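PDB 7CNE: sphingomyelinase C from Streptomyces griseocarneus, which belongs to the endonuclease/exonuclease/phosphatase family and has the two-sheet alpha/beta fold of DNase I-like proteins. Local coordinates for residues V49-A54 with T103-W108; Y71-P76 with K107-R112; V78-D83 with P97-V102; Q115-D120 with W127-F132. One frame throughout, in Å; residues are numbered along the deposited sequence.

From the N terminus, strand 48-54 supplies the first half of contact 1, whose loop closes when the chain returns as strand 103-106 beside it in the seven-stranded sheet. Within that loop residues 71-76 open contact 2, which closes at 107-112 and so shares Lys107 and Trp108 with contact 1. Contact 3, between 78-83 and 97-102, lies inside both loops and draws together the two ends of the excursion that carries strand 87-90. Contact 4 follows in series, joining strands 110-117 and 131-139 of the six-stranded sheet. Contact 2 joins the edge strand 73-74 of one sheet to the start of strand 110-117 in the other, while Gln115 and Lys130 of contact 4 touch the loops of contact 3.

Contact 1: V49-A54 with T103-W108; sequences VVLQEA and TVLSKW
Leu51 and Thr103 lie side by side on one face of an antiparallel strand pair, with Val49 and Leu105 on the same face and Val50 and Val104 on the other. Leu51 carries much of the packing. Its CB rests 4.0 Å from Thr103 CG2. With chi1 at -57°, CG stands beside the backbone N and opposite the carbonyl carbon, 4.4 Å from the same methyl. From there CD1 touches both Thr103 CG2 and Leu105 CD1, the latter 4.2 Å away. Leu51 CD2 turns back to lie 3.7 Å from Val49 CG1. Branched and aliphatic residues suit such a buried face. Thr103 fits because its methyl faces Leu51 while OG1 bonds to Thr75 O. Across the backbone, Val49 and Leu105 exchange two nearly straight hydrogen bonds, each 2.8 Å from N to O. Leu51 N to Thr103 O is also straight, but the return bond from Thr103 N to Leu51 O is longer, 3.2 Å, and bent to 151°. Helix 57-66 covers the Leu51 face through Leu63 and Lys64. Val104 packs against Ala133 and Val135 of strand 131-139 in the second sheet, and strand 12-19 pairs with the far edge of 48-54.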
loop_
_atom_site.group_PDB
_atom_site.type_symbol
_atom_site.label_atom_id
_atom_site.label_comp_id
_atom_site.label_asym_id
_atom_site.label_seq_id
_atom_site.Cartn_x
_atom_site.Cartn_y
_atom_site.Cartn_z
ATOM N N VAL A 49 -4.166 -8.857 0.720
ATOM C CA VAL A 49 -3.505 -8.032 -0.288
ATOM C C VAL A 49 -3.874 -6.580 -0.013
ATOM O O VAL A 49 -5.060 -6.249 0.120
ATOM C CB VAL A 49 -3.900 -8.433 -1.729
ATOM C CG1 VAL A 49 -3.224 -7.499 -2.758
ATOM C CG2 VAL A 49 -3.529 -9.897 -2.013
ATOM N N VAL A 50 -2.861 -5.721 0.097
ATOM C CA VAL A 50 -3.046 -4.280 0.257
ATOM C C VAL A 50 -2.451 -3.600 -0.970
ATOM O O VAL A 50 -1.249 -3.739 -1.246
ATOM C CB VAL A 50 -2.402 -3.747 1.550
ATOM C CG1 VAL A 50 -2.700 -2.258 1.714
ATOM C CG2 VAL A 50 -2.919 -4.508 2.772
ATOM N N LEU A 51 -3.284 -2.860 -1.698
ATOM C CA LEU A 51 -2.875 -2.165 -2.904
ATOM C C LEU A 51 -2.820 -0.664 -2.663
ATOM O O LEU A 51 -3.637 -0.112 -1.922
ATOM C CB LEU A 51 -3.844 -2.447 -4.055
ATOM C CG LEU A 51 -4.026 -3.927 -4.405
ATOM C CD1 LEU A 51 -5.044 -4.043 -5.542
ATOM C CD2 LEU A 51 -2.682 -4.522 -4.809
ATOM N N GLN A 52 -1.873 -0.003 -3.331
ATOM C CA GLN A 52 -1.830 1.450 -3.382
ATOM C C GLN A 52 -1.945 1.909 -4.831
ATOM O O GLN A 52 -1.758 1.124 -5.764
ATOM C CB GLN A 52 -0.539 2.010 -2.772
ATOM C CG GLN A 52 -0.283 1.583 -1.336
ATOM C CD GLN A 52 0.372 0.213 -1.259
ATOM O OE1 GLN A 52 1.241 -0.117 -2.075
ATOM N NE2 GLN A 52 -0.038 -0.587 -0.279
ATOM N N GLU A 53 -2.256 3.198 -4.984
ATOM C CA GLU A 53 -2.361 3.898 -6.270
ATOM C C GLU A 53 -3.370 3.244 -7.215
ATOM O O GLU A 53 -3.238 3.316 -8.440
ATOM C CB GLU A 53 -0.983 4.055 -6.927
ATOM C CG GLU A 53 -0.048 4.889 -6.046
ATOM C CD GLU A 53 1.176 5.430 -6.774
ATOM O OE1 GLU A 53 1.194 5.437 -8.024
ATOM O OE2 GLU A 53 2.131 5.848 -6.084
ATOM N N ALA A 54 -4.405 2.623 -6.653
ATOM C CA ALA A 54 -5.517 2.101 -7.448
ATOM C C ALA A 54 -6.508 3.236 -7.731
ATOM O O ALA A 54 -7.659 3.230 -7.295
ATOM C CB ALA A 54 -6.176 0.935 -6.721
ATOM N N THR A 103 -6.814 -0.034 -1.304
ATOM C CA THR A 103 -7.861 -1.006 -1.022
ATOM C C THR A 103 -7.238 -2.266 -0.416
ATOM O O THR A 103 -6.078 -2.595 -0.682
ATOM C CB THR A 103 -8.670 -1.344 -2.301
ATOM O OG1 THR A 103 -9.695 -2.296 -1.991
ATOM C CG2 THR A 103 -7.761 -1.919 -3.367
ATOM N N VAL A 104 -8.009 -2.951 0.425
ATOM C CA VAL A 104 -7.566 -4.164 1.108
ATOM C C VAL A 104 -8.459 -5.312 0.668
ATOM O O VAL A 104 -9.689 -5.207 0.751
ATOM C CB VAL A 104 -7.615 -4.026 2.645
ATOM C CG1 VAL A 104 -7.185 -5.337 3.310
ATOM C CG2 VAL A 104 -6.751 -2.855 3.120
ATOM N N LEU A 105 -7.834 -6.410 0.231
ATOM C CA LEU A 105 -8.510 -7.619 -0.226
ATOM C C LEU A 105 -8.112 -8.777 0.680
ATOM O O LEU A 105 -6.951 -8.883 1.101
ATOM C CB LEU A 105 -8.140 -7.961 -1.688
ATOM C CG LEU A 105 -7.849 -6.786 -2.634
ATOM C CD1 LEU A 105 -7.342 -7.255 -4.024
ATOM C CD2 LEU A 105 -9.070 -5.892 -2.788
ATOM N N SER A 106 -9.059 -9.663 0.960
ATOM C CA SER A 106 -8.830 -10.674 1.976
ATOM C C SER A 106 -9.493 -11.985 1.593
ATOM O O SER A 106 -10.648 -12.000 1.160
ATOM C CB SER A 106 -9.363 -10.193 3.333
ATOM O OG SER A 106 -9.197 -11.187 4.316
ATOM N N LYS A 107 -8.746 -13.075 1.768
ATOM C CA LYS A 107 -9.299 -14.422 1.705
ATOM C C LYS A 107 -10.265 -14.689 2.856
ATOM O O LYS A 107 -11.194 -15.496 2.718
ATOM C CB LYS A 107 -8.129 -15.419 1.705
ATOM C CG LYS A 107 -8.488 -16.856 1.966
ATOM C CD LYS A 107 -7.251 -17.734 1.923
ATOM C CE LYS A 107 -7.634 -19.184 2.139
ATOM N NZ LYS A 107 -6.428 -20.041 2.102
ATOM N N TRP A 108 -10.083 -14.006 3.985
ATOM C CA TRP A 108 -10.763 -14.202 5.258
ATOM C C TRP A 108 -11.848 -13.152 5.473
ATOM O O TRP A 108 -11.671 -11.995 5.084
ATOM C CB TRP A 108 -9.746 -14.147 6.401
ATOM C CG TRP A 108 -8.655 -15.155 6.161
ATOM C CD1 TRP A 108 -7.445 -14.944 5.556
ATOM C CD2 TRP A 108 -8.704 -16.546 6.479
ATOM N NE1 TRP A 108 -6.736 -16.130 5.482
ATOM C CE2 TRP A 108 -7.488 -17.122 6.049
ATOM C CE3 TRP A 108 -9.659 -17.367 7.094
ATOM C CZ2 TRP A 108 -7.201 -18.481 6.220
ATOM C CZ3 TRP A 108 -9.368 -18.717 7.261
ATOM C CH2 TRP A 108 -8.153 -19.256 6.827
#

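Contact 2: Y71-P76 with K107-R112; sequences YPYQTP and KWPIVR
The chain from Tyr71 to Thr75 runs within 29° of the course from Lys107 to Ile110, closing to 4.3 Å between the CA atoms of Tyr71 and Lys107, yet the two segments share no hydrogen bond. The Tyr73 ring does most of the work, lying flat over the Trp108-Pro109 backbone. Pro109 CA sits almost over its centre, 3.6 Å from the centroid and 9° off the normal, a CH-pi contact. Pro72 CB approaches the opposite face, and Pro109 CG comes within 4.0 Å of Tyr73 CZ. A proline suits this place, since its ring fixes the backbone so that CA lies over the aromatic face, with CG near the hydroxyl end. Beside it Ile110 stretches out, chi2 at 171°, which carries CD1 to 3.5 Å from Tyr73 C, while CG1 packs on Tyr73 CB. Tyr71 meets Lys107 differently: the ring presents its edge, CD1 lying 3.8 Å from Lys107 N, and its hydroxyl bonds to Phe43 O and Asn46 N. Strand 73-74 is the outermost strand of the seven-stranded sheet beside 103-106, whereas Ile110 begins strand 110-117 of the other sheet and packs on Leu137 of strand 131-139.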
loop_
_atom_site.group_PDB
_atom_site.type_symbol
_atom_site.label_atom_id
_atom_site.label_comp_id
_atom_site.label_asym_id
_atom_site.label_seq_id
_atom_site.Cartn_x
_atom_site.Cartn_y
_atom_site.Cartn_z
ATOM N N TYR A 71 -9.808 -13.584 -3.261
ATOM C CA TYR A 71 -9.905 -12.637 -2.145
ATOM C C TYR A 71 -11.309 -12.055 -2.120
ATOM O O TYR A 71 -11.530 -10.924 -2.571
ATOM C CB TYR A 71 -8.853 -11.532 -2.276
ATOM C CG TYR A 71 -7.469 -12.101 -2.471
ATOM C CD1 TYR A 71 -6.787 -12.679 -1.414
ATOM C CD2 TYR A 71 -6.863 -12.107 -3.720
ATOM C CE1 TYR A 71 -5.523 -13.212 -1.586
ATOM C CE2 TYR A 71 -5.595 -12.638 -3.900
ATOM C CZ TYR A 71 -4.931 -13.184 -2.824
ATOM O OH TYR A 71 -3.670 -13.717 -2.983
ATOM N N PRO A 72 -12.280 -12.793 -1.577
ATOM C CA PRO A 72 -13.685 -12.375 -1.718
ATOM C C PRO A 72 -14.077 -11.188 -0.861
ATOM O O PRO A 72 -15.101 -10.562 -1.140
ATOM C CB PRO A 72 -14.473 -13.627 -1.293
ATOM C CG PRO A 72 -13.476 -14.755 -1.279
ATOM C CD PRO A 72 -12.169 -14.104 -0.915
ATOM N N TYR A 73 -13.345 -10.882 0.196
ATOM C CA TYR A 73 -13.762 -9.865 1.150
ATOM C C TYR A 73 -12.889 -8.635 0.951
ATOM O O TYR A 73 -11.662 -8.701 1.110
ATOM C CB TYR A 73 -13.676 -10.415 2.572
ATOM C CG TYR A 73 -14.418 -11.742 2.715
ATOM C CD1 TYR A 73 -15.794 -11.762 2.903
ATOM C CD2 TYR A 73 -13.738 -12.968 2.653
ATOM C CE1 TYR A 73 -16.487 -12.957 3.029
ATOM C CE2 TYR A 73 -14.426 -14.182 2.778
ATOM C CZ TYR A 73 -15.804 -14.160 2.969
ATOM O OH TYR A 73 -16.515 -15.333 3.092
ATOM N N GLN A 74 -13.510 -7.526 0.557
ATOM C CA GLN A 74 -12.735 -6.386 0.090
ATOM C C GLN A 74 -13.296 -5.081 0.640
ATOM O O GLN A 74 -14.498 -4.954 0.892
ATOM C CB GLN A 74 -12.701 -6.341 -1.446
ATOM C CG GLN A 74 -12.397 -7.679 -2.125
ATOM C CD GLN A 74 -12.298 -7.539 -3.634
ATOM O OE1 GLN A 74 -12.622 -6.488 -4.177
ATOM N NE2 GLN A 74 -11.817 -8.582 -4.314
ATOM N N THR A 75 -12.399 -4.089 0.809
ATOM C CA THR A 75 -12.831 -2.734 1.105
ATOM C C THR A 75 -13.032 -1.959 -0.185
ATOM O O THR A 75 -12.484 -2.322 -1.228
ATOM C CB THR A 75 -11.791 -2.016 1.959
ATOM O OG1 THR A 75 -10.667 -1.656 1.135
ATOM C CG2 THR A 75 -11.337 -2.900 3.104
ATOM N N PRO A 76 -13.781 -0.859 -0.143
ATOM C CA PRO A 76 -13.694 0.122 -1.231
ATOM C C PRO A 76 -12.281 0.691 -1.326
ATOM O O PRO A 76 -11.405 0.440 -0.491
ATOM C CB PRO A 76 -14.709 1.206 -0.834
ATOM C CG PRO A 76 -15.597 0.563 0.208
ATOM C CD PRO A 76 -14.706 -0.425 0.920
ATOM N N LYS A 107 -8.746 -13.075 1.768
ATOM C CA LYS A 107 -9.299 -14.422 1.705
ATOM C C LYS A 107 -10.265 -14.689 2.856
ATOM O O LYS A 107 -11.194 -15.496 2.718
ATOM C CB LYS A 107 -8.129 -15.419 1.705
ATOM C CG LYS A 107 -8.488 -16.856 1.966
ATOM C CD LYS A 107 -7.251 -17.734 1.923
ATOM C CE LYS A 107 -7.634 -19.184 2.139
ATOM N NZ LYS A 107 -6.428 -20.041 2.102
ATOM N N TRP A 108 -10.083 -14.006 3.985
ATOM C CA TRP A 108 -10.763 -14.202 5.258
ATOM C C TRP A 108 -11.848 -13.152 5.473
ATOM O O TRP A 108 -11.671 -11.995 5.084
ATOM C CB TRP A 108 -9.746 -14.147 6.401
ATOM C CG TRP A 108 -8.655 -15.155 6.161
ATOM C CD1 TRP A 108 -7.445 -14.944 5.556
ATOM C CD2 TRP A 108 -8.704 -16.546 6.479
ATOM N NE1 TRP A 108 -6.736 -16.130 5.482
ATOM C CE2 TRP A 108 -7.488 -17.122 6.049
ATOM C CE3 TRP A 108 -9.659 -17.367 7.094
ATOM C CZ2 TRP A 108 -7.201 -18.481 6.220
ATOM C CZ3 TRP A 108 -9.368 -18.717 7.261
ATOM C CH2 TRP A 108 -8.153 -19.256 6.827
ATOM N N PRO A 109 -12.966 -13.562 6.076
ATOM C CA PRO A 109 -14.105 -12.650 6.250
ATOM C C PRO A 109 -13.723 -11.370 6.974
ATOM O O PRO A 109 -12.974 -11.383 7.956
ATOM C CB PRO A 109 -15.096 -13.476 7.080
ATOM C CG PRO A 109 -14.764 -14.905 6.722
ATOM C CD PRO A 109 -13.259 -14.917 6.579
ATOM N N ILE A 110 -14.280 -10.260 6.496
ATOM C CA ILE A 110 -14.072 -8.957 7.117
ATOM C C ILE A 110 -15.163 -8.744 8.157
ATOM O O ILE A 110 -16.354 -8.782 7.835
ATOM C CB ILE A 110 -14.073 -7.829 6.076
ATOM C CG1 ILE A 110 -12.798 -7.884 5.229
ATOM C CG2 ILE A 110 -14.200 -6.488 6.774
ATOM C CD1 ILE A 110 -12.803 -6.921 4.020
ATOM N N VAL A 111 -14.748 -8.536 9.408
ATOM C CA VAL A 111 -15.682 -8.281 10.499
ATOM C C VAL A 111 -16.029 -6.800 10.566
ATOM O O VAL A 111 -17.162 -6.429 10.889
ATOM C CB VAL A 111 -15.080 -8.789 11.828
ATOM C CG1 VAL A 111 -15.946 -8.402 13.017
ATOM C CG2 VAL A 111 -14.869 -10.310 11.776
ATOM N N ARG A 112 -15.061 -5.937 10.270
ATOM C CA ARG A 112 -15.271 -4.498 10.287
ATOM C C ARG A 112 -14.299 -3.861 9.307
ATOM O O ARG A 112 -13.168 -4.330 9.164
ATOM C CB ARG A 112 -15.060 -3.908 11.688
ATOM C CG ARG A 112 -15.266 -2.393 11.737
ATOM C CD ARG A 112 -15.618 -1.913 13.116
ATOM N NE ARG A 112 -15.926 -0.482 13.144
ATOM C CZ ARG A 112 -17.156 0.019 13.164
ATOM N NH1 ARG A 112 -18.200 -0.792 13.157
ATOM N NH2 ARG A 112 -17.335 1.333 13.198
#

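Contact 3: V78-D83 with P97-V102; sequences VGRSRD and PEDGGV
Arg80 and Asp99 run alongside each other in one direction, with carboxylate and guanidinium planes only 24° apart. Asp99 OD2 lies 3.3 Å from Arg80 CG and at the edge of the guanidinium, but its ion pair with Arg80 NE is long, at 3.8 Å. A water completes the link, accepting from Arg80 NH2 and donating to Asp99 OD2, 2.8 Å from each. Arg80 reaches this position by a strained first torsion (chi1 -103°) and a bend at chi3, and it sends NH1 on to a salt bridge with Asp61 of helix 57-66. Asp99 holds CG between its backbone N and carbonyl carbon, chi1 63°. That posture turns OD1 back to its own chain, where it takes a weak bond from Gly101 N, and leaves CB against Val78 O and Gly79 C. The two segments, loops of the DNase I-like fold flanking the short strand 87-90, meet where the chain leaves strand 73-74 and enters strand 103-106. Gly79 has a positive phi, at which a beta carbon would press on the preceding carbonyl and on Gly100 N; one on Gly100 would be tight against Val78 O. Gly100 N donates to Val78 O over 2.7 Å. Val78 N in turn reaches Val102 O at the same distance. The valines stand side by side above this bond, Val78 CG2 packing 4.1 Å from Val102 CB.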
loop_
_atom_site.group_PDB
_atom_site.type_symbol
_atom_site.label_atom_id
_atom_site.label_comp_id
_atom_site.label_asym_id
_atom_site.label_seq_id
_atom_site.Cartn_x
_atom_site.Cartn_y
_atom_site.Cartn_z
ATOM N N VAL A 78 -9.997 3.618 -0.603
ATOM C CA VAL A 78 -10.061 4.662 0.414
ATOM C C VAL A 78 -10.254 6.018 -0.250
ATOM O O VAL A 78 -9.556 6.360 -1.215
ATOM C CB VAL A 78 -8.785 4.663 1.266
ATOM C CG1 VAL A 78 -8.646 5.989 2.028
ATOM C CG2 VAL A 78 -8.764 3.474 2.224
ATOM N N GLY A 79 -11.212 6.788 0.256
ATOM C CA GLY A 79 -11.377 8.167 -0.142
ATOM C C GLY A 79 -12.286 8.415 -1.328
ATOM O O GLY A 79 -12.455 9.577 -1.704
ATOM N N ARG A 80 -12.856 7.366 -1.942
ATOM C CA ARG A 80 -13.829 7.571 -3.018
ATOM C C ARG A 80 -15.115 8.201 -2.495
ATOM O O ARG A 80 -15.606 9.191 -3.052
ATOM C CB ARG A 80 -14.148 6.245 -3.711
ATOM C CG ARG A 80 -13.482 6.061 -5.046
ATOM C CD ARG A 80 -14.139 4.936 -5.812
ATOM N NE ARG A 80 -13.146 4.148 -6.527
ATOM C CZ ARG A 80 -13.429 3.107 -7.303
ATOM N NH1 ARG A 80 -14.690 2.721 -7.479
ATOM N NH2 ARG A 80 -12.449 2.457 -7.911
ATOM N N SER A 81 -15.686 7.627 -1.440
ATOM C CA SER A 81 -16.908 8.152 -0.844
ATOM C C SER A 81 -17.064 7.539 0.542
ATOM O O SER A 81 -16.232 6.742 0.984
ATOM C CB SER A 81 -18.123 7.855 -1.723
ATOM O OG SER A 81 -18.451 6.480 -1.665
ATOM N N ARG A 82 -18.158 7.906 1.224
ATOM C CA ARG A 82 -18.500 7.295 2.502
ATOM C C ARG A 82 -19.193 5.942 2.356
ATOM O O ARG A 82 -19.326 5.228 3.353
ATOM C CB ARG A 82 -19.391 8.236 3.319
ATOM C CG ARG A 82 -18.690 9.510 3.753
ATOM C CD ARG A 82 -19.602 10.381 4.602
ATOM N NE ARG A 82 -19.027 11.708 4.802
ATOM C CZ ARG A 82 -18.347 12.068 5.887
ATOM N NH1 ARG A 82 -18.159 11.194 6.872
ATOM N NH2 ARG A 82 -17.855 13.299 5.990
ATOM N N ASP A 83 -19.627 5.576 1.154
ATOM C CA ASP A 83 -20.373 4.338 0.952
ATOM C C ASP A 83 -19.492 3.107 1.132
ATOM O O ASP A 83 -18.327 3.087 0.727
ATOM C CB ASP A 83 -20.976 4.301 -0.452
ATOM C CG ASP A 83 -21.981 5.400 -0.684
ATOM O OD1 ASP A 83 -22.702 5.755 0.274
ATOM O OD2 ASP A 83 -22.050 5.900 -1.829
ATOM N N PRO A 97 -11.751 15.314 -6.081
ATOM C CA PRO A 97 -12.000 14.219 -7.031
ATOM C C PRO A 97 -11.057 13.036 -6.872
ATOM O O PRO A 97 -11.405 11.928 -7.281
ATOM C CB PRO A 97 -11.802 14.882 -8.406
ATOM C CG PRO A 97 -11.504 16.332 -8.132
ATOM C CD PRO A 97 -11.085 16.462 -6.718
ATOM N N GLU A 98 -9.869 13.240 -6.306
ATOM C CA GLU A 98 -8.872 12.177 -6.230
ATOM C C GLU A 98 -9.033 11.398 -4.927
ATOM O O GLU A 98 -9.016 11.988 -3.842
ATOM C CB GLU A 98 -7.455 12.747 -6.320
ATOM C CG GLU A 98 -6.928 12.988 -7.737
ATOM C CD GLU A 98 -6.112 14.276 -7.862
ATOM O OE1 GLU A 98 -5.283 14.346 -8.786
ATOM O OE2 GLU A 98 -6.303 15.232 -7.065
ATOM N N ASP A 99 -9.178 10.078 -5.037
ATOM C CA ASP A 99 -9.247 9.239 -3.851
ATOM C C ASP A 99 -7.832 8.874 -3.395
ATOM O O ASP A 99 -6.835 9.269 -4.001
ATOM C CB ASP A 99 -10.122 8.005 -4.097
ATOM C CG ASP A 99 -9.573 7.070 -5.181
ATOM O OD1 ASP A 99 -8.375 6.710 -5.149
ATOM O OD2 ASP A 99 -10.367 6.635 -6.038
ATOM N N GLY A 100 -7.741 8.122 -2.293
ATOM C CA GLY A 100 -6.454 7.740 -1.729
ATOM C C GLY A 100 -5.797 6.521 -2.354
ATOM O O GLY A 100 -4.654 6.210 -2.009
ATOM N N GLY A 101 -6.491 5.811 -3.247
ATOM C CA GLY A 101 -5.873 4.724 -3.991
ATOM C C GLY A 101 -5.604 3.442 -3.227
ATOM O O GLY A 101 -5.004 2.520 -3.796
ATOM N N VAL A 102 -6.035 3.332 -1.973
ATOM C CA VAL A 102 -5.759 2.157 -1.149
ATOM C C VAL A 102 -6.998 1.272 -1.080
ATOM O O VAL A 102 -8.103 1.755 -0.790
ATOM C CB VAL A 102 -5.300 2.567 0.263
ATOM C CG1 VAL A 102 -5.214 1.355 1.172
ATOM C CG2 VAL A 102 -3.946 3.268 0.184
HETATM O O HOH W 1 -10.298 4.194 -7.430
#

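Contact 4: Q115-D120 with W127-F132; sequences QVIFND and WSNKGF
Val116 packs its beta carbon against one face of the Phe132 ring, where strands 110-117 and 131-139 pair as the arms of an antiparallel hairpin. Val116 CB lies 3.4 Å from Phe132 CZ, and both methyls lie over that same face, one on each side of CZ, so a branched residue covers it well. Phe132 attains this by placing CG between its backbone N and carbonyl carbon, chi1 57°, which folds the ring back over the neighbouring strand. Phe118 meets the edge of that ring obliquely, CE1 to Phe132 CD1 being 3.6 Å, with planes at 47°. Its own face takes Gly131 CA, 3.8 Å from the centroid. Glycine fits there because, with no side chain, it lets the strands close to 4.0 Å between the CA atoms of Ile117 and Gly131. The backbones hold this register: Val116 and Phe132 bond both ways, and Phe118 N donates to Lys130 O. Ile117 covers the inverse gamma turn centred on Asn129, its CD1 3.5 Å from Asn129 O. Further out, helix 162-180 backs the aromatic cluster, Phe177 meeting Phe132 edge-to-face. Asn129 ND2 donates to Ser93 O and Gly79 O, and Gln115 OE1 accepts from Gly79 N.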
loop_
_atom_site.group_PDB
_atom_site.type_symbol
_atom_site.label_atom_id
_atom_site.label_comp_id
_atom_site.label_asym_id
_atom_site.label_seq_id
_atom_site.Cartn_x
_atom_site.Cartn_y
_atom_site.Cartn_z
ATOM N N GLN A 115 -12.368 3.640 7.066
ATOM C CA GLN A 115 -11.335 4.440 6.442
ATOM C C GLN A 115 -11.120 5.687 7.287
ATOM O O GLN A 115 -12.035 6.170 7.961
ATOM C CB GLN A 115 -11.708 4.816 4.990
ATOM C CG GLN A 115 -12.892 5.757 4.890
ATOM C CD GLN A 115 -13.166 6.208 3.472
ATOM O OE1 GLN A 115 -12.339 6.029 2.575
ATOM N NE2 GLN A 115 -14.334 6.801 3.261
ATOM N N VAL A 116 -9.898 6.192 7.257
ATOM C CA VAL A 116 -9.545 7.437 7.924
ATOM C C VAL A 116 -8.664 8.211 6.957
ATOM O O VAL A 116 -7.662 7.679 6.469
ATOM C CB VAL A 116 -8.820 7.189 9.265
ATOM C CG1 VAL A 116 -8.444 8.506 9.941
ATOM C CG2 VAL A 116 -9.666 6.295 10.207
ATOM N N ILE A 117 -9.048 9.444 6.657
ATOM C CA ILE A 117 -8.254 10.327 5.803
ATOM C C ILE A 117 -7.229 11.045 6.680
ATOM O O ILE A 117 -7.540 11.471 7.799
ATOM C CB ILE A 117 -9.165 11.318 5.045
ATOM C CG1 ILE A 117 -10.254 10.572 4.257
ATOM C CG2 ILE A 117 -8.366 12.321 4.171
ATOM C CD1 ILE A 117 -9.799 9.347 3.504
ATOM N N PHE A 118 -5.996 11.151 6.193
ATOM C CA PHE A 118 -4.914 11.727 6.989
ATOM C C PHE A 118 -5.206 13.179 7.360
ATOM O O PHE A 118 -5.717 13.957 6.551
ATOM C CB PHE A 118 -3.593 11.657 6.217
ATOM C CG PHE A 118 -2.996 10.290 6.175
ATOM C CD1 PHE A 118 -2.842 9.553 7.347
ATOM C CD2 PHE A 118 -2.580 9.734 4.974
ATOM C CE1 PHE A 118 -2.286 8.288 7.316
ATOM C CE2 PHE A 118 -2.023 8.462 4.939
ATOM C CZ PHE A 118 -1.885 7.736 6.113
ATOM N N ASN A 119 -4.876 13.539 8.597
ATOM C CA ASN A 119 -5.015 14.921 9.043
ATOM C C ASN A 119 -3.855 15.793 8.593
ATOM O O ASN A 119 -3.995 17.023 8.570
ATOM C CB ASN A 119 -5.129 14.976 10.571
ATOM C CG ASN A 119 -6.377 14.308 11.079
ATOM O OD1 ASN A 119 -7.399 14.290 10.394
ATOM N ND2 ASN A 119 -6.311 13.752 12.291
ATOM N N ASP A 120 -2.724 15.184 8.231
ATOM C CA ASP A 120 -1.502 15.900 7.882
ATOM C C ASP A 120 -0.989 15.412 6.536
ATOM O O ASP A 120 -0.846 14.201 6.329
ATOM C CB ASP A 120 -0.418 15.690 8.952
ATOM C CG ASP A 120 -0.857 16.154 10.330
ATOM O OD1 ASP A 120 -1.466 15.349 11.057
ATOM O OD2 ASP A 120 -0.579 17.322 10.689
ATOM N N TRP A 127 -4.201 17.566 -1.256
ATOM C CA TRP A 127 -5.410 17.892 -2.001
ATOM C C TRP A 127 -6.257 16.672 -2.321
ATOM O O TRP A 127 -7.365 16.827 -2.841
ATOM C CB TRP A 127 -5.022 18.654 -3.279
ATOM C CG TRP A 127 -4.259 19.881 -2.890
ATOM C CD1 TRP A 127 -2.918 20.095 -3.018
ATOM C CD2 TRP A 127 -4.790 21.023 -2.213
ATOM N NE1 TRP A 127 -2.583 21.324 -2.482
ATOM C CE2 TRP A 127 -3.717 21.912 -1.987
ATOM C CE3 TRP A 127 -6.072 21.391 -1.792
ATOM C CZ2 TRP A 127 -3.892 23.148 -1.366
ATOM C CZ3 TRP A 127 -6.241 22.623 -1.176
ATOM C CH2 TRP A 127 -5.157 23.480 -0.966
ATOM N N SER A 128 -5.793 15.474 -1.991
ATOM C CA SER A 128 -6.539 14.263 -2.283
ATOM C C SER A 128 -6.893 13.557 -0.976
ATOM O O SER A 128 -6.405 13.913 0.099
ATOM C CB SER A 128 -5.740 13.357 -3.230
ATOM O OG SER A 128 -4.610 12.805 -2.590
ATOM N N ASN A 129 -7.767 12.558 -1.067
ATOM C CA ASN A 129 -8.249 11.865 0.132
ATOM C C ASN A 129 -7.320 10.711 0.512
ATOM O O ASN A 129 -7.757 9.574 0.709
ATOM C CB ASN A 129 -9.675 11.370 -0.085
ATOM C CG ASN A 129 -10.725 12.377 0.347
ATOM O OD1 ASN A 129 -10.459 13.288 1.146
ATOM N ND2 ASN A 129 -11.937 12.222 -0.187
ATOM N N LYS A 130 -6.020 11.005 0.606
ATOM C CA LYS A 130 -5.055 10.013 1.060
ATOM C C LYS A 130 -5.336 9.654 2.514
ATOM O O LYS A 130 -5.708 10.509 3.322
ATOM C CB LYS A 130 -3.627 10.549 0.903
ATOM C CG LYS A 130 -3.067 10.467 -0.528
ATOM C CD LYS A 130 -2.777 9.013 -0.897
ATOM C CE LYS A 130 -2.402 8.870 -2.362
ATOM N NZ LYS A 130 -0.960 9.115 -2.606
ATOM N N GLY A 131 -5.179 8.376 2.849
ATOM C CA GLY A 131 -5.518 7.940 4.186
ATOM C C GLY A 131 -5.211 6.481 4.418
ATOM O O GLY A 131 -4.320 5.925 3.766
ATOM N N PHE A 132 -5.927 5.845 5.342
ATOM C CA PHE A 132 -5.713 4.428 5.586
ATOM C C PHE A 132 -7.042 3.708 5.760
ATOM O O PHE A 132 -8.064 4.307 6.113
ATOM C CB PHE A 132 -4.783 4.170 6.799
ATOM C CG PHE A 132 -5.243 4.771 8.110
ATOM C CD1 PHE A 132 -4.869 6.060 8.474
ATOM C CD2 PHE A 132 -5.984 4.023 9.010
ATOM C CE1 PHE A 132 -5.260 6.597 9.689
ATOM C CE2 PHE A 132 -6.373 4.566 10.241
ATOM C CZ PHE A 132 -6.004 5.853 10.571
#